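Local coordinates for protein Amuc_1100 (Akkermansia muciniphila, PDB 6KNY) that is of unknown function but belongs to the membrane of a gut bacterium, and was crystallised as a monomer without its transmembrane region, at residues K78-S83 and E123-N128. Numbering follows the deposited sequence. Where two conformers were deposited one is given.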
ATOM      1  N   LYS A  78       9.694 -10.297   2.054  1.00 37.01           N
ATOM      2  CA  LYS A  78       9.416 -11.577   2.695  1.00 36.80           C
ATOM      3  C   LYS A  78       9.069 -11.389   4.165  1.00 37.13           C
ATOM      4  O   LYS A  78       8.127 -11.994   4.675  1.00 39.47           O
ATOM      5  CB  LYS A  78      10.613 -12.519   2.552  1.00 39.32           C
ATOM      6  CG  LYS A  78      10.500 -13.494   1.392  1.00 40.27           C
ATOM      7  CD  LYS A  78      11.861 -13.789   0.784  1.00 44.24           C
ATOM      8  CE  LYS A  78      11.729 -14.336  -0.627  1.00 46.71           C
ATOM      9  NZ  LYS A  78      11.746 -15.825  -0.650  1.00 55.37           N
ATOM     10  N   THR A  79       9.840 -10.545   4.842  1.00 33.62           N
ATOM     11  CA  THR A  79       9.616 -10.273   6.263  1.00 37.13           C
ATOM     12  C   THR A  79       8.242  -9.656   6.485  1.00 35.49           C
ATOM     13  O   THR A  79       7.483 -10.089   7.361  1.00 31.20           O
ATOM     14  CB  THR A  79      10.701  -9.340   6.801  1.00 37.20           C
ATOM     15  OG1 THR A  79      11.986  -9.957   6.653  1.00 37.23           O
ATOM     16  CG2 THR A  79      10.443  -8.993   8.271  1.00 34.21           C
ATOM     17  N   PHE A  80       7.912  -8.631   5.696  1.00 38.04           N
ATOM     18  CA  PHE A  80       6.604  -7.987   5.805  1.00 34.50           C
ATOM     19  C   PHE A  80       5.487  -8.984   5.548  1.00 37.07           C
ATOM     20  O   PHE A  80       4.467  -8.986   6.246  1.00 37.65           O
ATOM     21  CB  PHE A  80       6.508  -6.820   4.819  1.00 38.16           C
ATOM     22  CG  PHE A  80       7.252  -5.577   5.259  1.00 37.57           C
ATOM     23  CD1 PHE A  80       7.719  -5.459   6.562  1.00 36.54           C
ATOM     24  CD2 PHE A  80       7.467  -4.528   4.374  1.00 36.87           C
ATOM     25  CE1 PHE A  80       8.399  -4.318   6.971  1.00 36.31           C
ATOM     26  CE2 PHE A  80       8.145  -3.373   4.786  1.00 39.64           C
ATOM     27  CZ  PHE A  80       8.607  -3.272   6.079  1.00 37.92           C
ATOM     28  N   ARG A  81       5.669  -9.845   4.547  1.00 31.58           N
ATOM     29  CA  ARG A  81       4.636 -10.820   4.209  1.00 32.96           C
ATOM     30  C   ARG A  81       4.409 -11.788   5.361  1.00 34.27           C
ATOM     31  O   ARG A  81       3.265 -12.053   5.757  1.00 30.83           O
ATOM     32  CB  ARG A  81       5.014 -11.577   2.932  1.00 29.74           C
ATOM     33  CG  ARG A  81       4.164 -12.839   2.703  1.00 29.99           C
ATOM     34  CD  ARG A  81       4.218 -13.311   1.271  1.00 31.77           C
ATOM     35  NE  ARG A  81       3.412 -14.512   1.061  1.00 40.52           N
ATOM     36  CZ  ARG A  81       3.804 -15.746   1.374  1.00 40.92           C
ATOM     37  NH1 ARG A  81       4.996 -15.946   1.917  1.00 38.83           N
ATOM     38  NH2 ARG A  81       2.997 -16.779   1.147  1.00 39.33           N
ATOM     39  N   ASP A  82       5.494 -12.305   5.929  0.54 36.46           N
ATOM     40  CA  ASP A  82       5.373 -13.271   7.013  0.54 35.07           C
ATOM     41  C   ASP A  82       4.739 -12.644   8.249  0.54 34.28           C
ATOM     42  O   ASP A  82       3.933 -13.283   8.932  0.54 34.22           O
ATOM     43  CB  ASP A  82       6.747 -13.859   7.309  0.54 37.66           C
ATOM     44  CG  ASP A  82       7.246 -14.743   6.183  0.54 37.61           C
ATOM     45  OD1 ASP A  82       6.819 -14.549   5.028  0.54 40.44           O
ATOM     46  OD2 ASP A  82       8.024 -15.668   6.459  0.54 43.13           O
ATOM     47  N   SER A  83       5.042 -11.374   8.521  1.00 34.73           N
ATOM     48  CA  SER A  83       4.401 -10.687   9.642  1.00 33.90           C
ATOM     49  C   SER A  83       2.917 -10.463   9.377  1.00 34.39           C
ATOM     50  O   SER A  83       2.084 -10.643  10.272  1.00 35.48           O
ATOM     51  CB  SER A  83       5.092  -9.357   9.926  1.00 36.53           C
ATOM     52  OG  SER A  83       6.236  -9.576  10.719  1.00 47.18           O
ATOM     53  N   GLU A 123       7.563   2.241  -1.993  1.00 24.38           N
ATOM     54  CA  GLU A 123       6.209   1.755  -2.266  1.00 25.30           C
ATOM     55  C   GLU A 123       5.843   0.596  -1.354  1.00 24.13           C
ATOM     56  O   GLU A 123       4.727   0.529  -0.827  1.00 23.62           O
ATOM     57  CB  GLU A 123       6.074   1.347  -3.734  1.00 24.86           C
ATOM     58  CG  GLU A 123       4.632   1.142  -4.125  1.00 27.57           C
ATOM     59  CD  GLU A 123       4.446   0.845  -5.593  1.00 28.48           C
ATOM     60  OE1 GLU A 123       5.378   0.300  -6.224  1.00 24.74           O
ATOM     61  OE2 GLU A 123       3.346   1.138  -6.105  1.00 29.97           O
ATOM     62  N   LEU A 124       6.783  -0.326  -1.144  1.00 27.44           N
ATOM     63  CA  LEU A 124       6.542  -1.442  -0.237  1.00 24.77           C
ATOM     64  C   LEU A 124       6.307  -0.962   1.194  1.00 26.32           C
ATOM     65  O   LEU A 124       5.412  -1.465   1.881  1.00 24.64           O
ATOM     66  CB  LEU A 124       7.725  -2.409  -0.303  1.00 29.14           C
ATOM     67  CG  LEU A 124       7.788  -3.533   0.743  1.00 32.44           C
ATOM     68  CD1 LEU A 124       6.476  -4.330   0.804  1.00 34.41           C
ATOM     69  CD2 LEU A 124       8.997  -4.451   0.489  1.00 33.27           C
ATOM     70  N   LYS A 125       7.101   0.004   1.667  1.00 29.04           N
ATOM     71  CA  LYS A 125       6.905   0.473   3.042  1.00 31.47           C
ATOM     72  C   LYS A 125       5.552   1.150   3.204  1.00 29.42           C
ATOM     73  O   LYS A 125       4.880   0.959   4.227  1.00 25.68           O
ATOM     74  CB  LYS A 125       8.032   1.429   3.468  1.00 35.12           C
ATOM     75  CG  LYS A 125       9.340   0.703   3.786  1.00 40.52           C
ATOM     76  CD  LYS A 125       9.692   0.650   5.303  1.00 50.56           C
ATOM     77  CE  LYS A 125      11.125   0.165   5.617  1.00 60.13           C
ATOM     78  NZ  LYS A 125      11.235  -0.971   6.596  1.00 60.34           N
ATOM     79  N   ALA A 126       5.117   1.924   2.200  1.00 28.02           N
ATOM     80  CA  ALA A 126       3.820   2.594   2.281  1.00 28.71           C
ATOM     81  C   ALA A 126       2.666   1.590   2.238  1.00 24.75           C
ATOM     82  O   ALA A 126       1.713   1.684   3.032  1.00 21.89           O
ATOM     83  CB  ALA A 126       3.685   3.614   1.145  1.00 33.29           C
ATOM     84  N   ILE A 127       2.726   0.632   1.310  1.00 23.89           N
ATOM     85  CA  ILE A 127       1.664  -0.369   1.202  1.00 26.46           C
ATOM     86  C   ILE A 127       1.634  -1.239   2.455  1.00 27.26           C
ATOM     87  O   ILE A 127       0.565  -1.496   3.030  1.00 23.75           O
ATOM     88  CB  ILE A 127       1.840  -1.217  -0.078  1.00 25.44           C
ATOM     89  CG1 ILE A 127       1.660  -0.351  -1.330  1.00 28.38           C
ATOM     90  CG2 ILE A 127       0.839  -2.418  -0.078  1.00 23.60           C
ATOM     91  CD1 ILE A 127       1.976  -1.070  -2.667  1.00 28.68           C
ATOM     92  N   ASN A 128       2.811  -1.669   2.920  1.00 27.10           N
ATOM     93  CA  ASN A 128       2.888  -2.427   4.170  1.00 28.76           C
ATOM     94  C   ASN A 128       2.209  -1.697   5.318  1.00 29.30           C
ATOM     95  O   ASN A 128       1.481  -2.303   6.108  1.00 30.01           O
ATOM     96  CB  ASN A 128       4.337  -2.721   4.561  1.00 30.36           C
ATOM     97  CG  ASN A 128       4.415  -3.554   5.838  1.00 27.92           C
ATOM     98  OD1 ASN A 128       3.962  -4.699   5.868  1.00 30.10           O
ATOM     99  ND2 ASN A 128       4.908  -2.955   6.903  1.00 23.72           N
TER
HETATM  100  O   HOH W   1       3.801  -6.748   7.610  1.00 33.11           O
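Phe80 reaches from helix 70-91 to lie against the side-chain amide of Asn128 on helix 117-134. The ring and amide planes are only 5° apart, so this is a parallel amide-on-ring stack; ND2 sits 3.6 Å above the plane over the ring centre, while Asn128 OD1 lies 3.5 Å from Phe80 CG, toward the root of the ring. Asn128 carries CG anti to its own backbone nitrogen (chi1 -178°), and the turn at chi2 lays the amide flat against the ring. The amide is also tied at its oxygen: one water donates to Asn128 OD1 at 2.7 Å and to Phe80 O at 2.7 Å, bridging the helices beside the stack. Packing is tight on the inner side, where Leu124 CD1 meets the ring edge in plane, 3.7 Å from Phe80 CD2. Leu124 is buried, its side chain also touching Phe73 and Leu77, about two turns and one turn earlier on the Phe80 helix. The solvent side is looser: exposed Lys125, its chain bent at chi2 and chi4, crosses the ring at about a right angle and brings NZ to 3.5 Å from Phe80 CZ, near the ring plane rather than over a face, while its charge is paired with Glu76. With Phe80 replaced by an alanine, the Asn128 amide is likely to lose its stacking surface and a gap to open beside Leu124. The two segments run nearly parallel, at 9°, yet their axes stay 11.2 Å apart, a separation that this single aromatic side chain largely spans. On its other side helix 117-134 packs against the mixed sheet, Ile127 meeting Leu175 of strand 170-181 and Ala126 meeting Leu273 of strand 265-276, which places helix 70-91 as a second layer outside it.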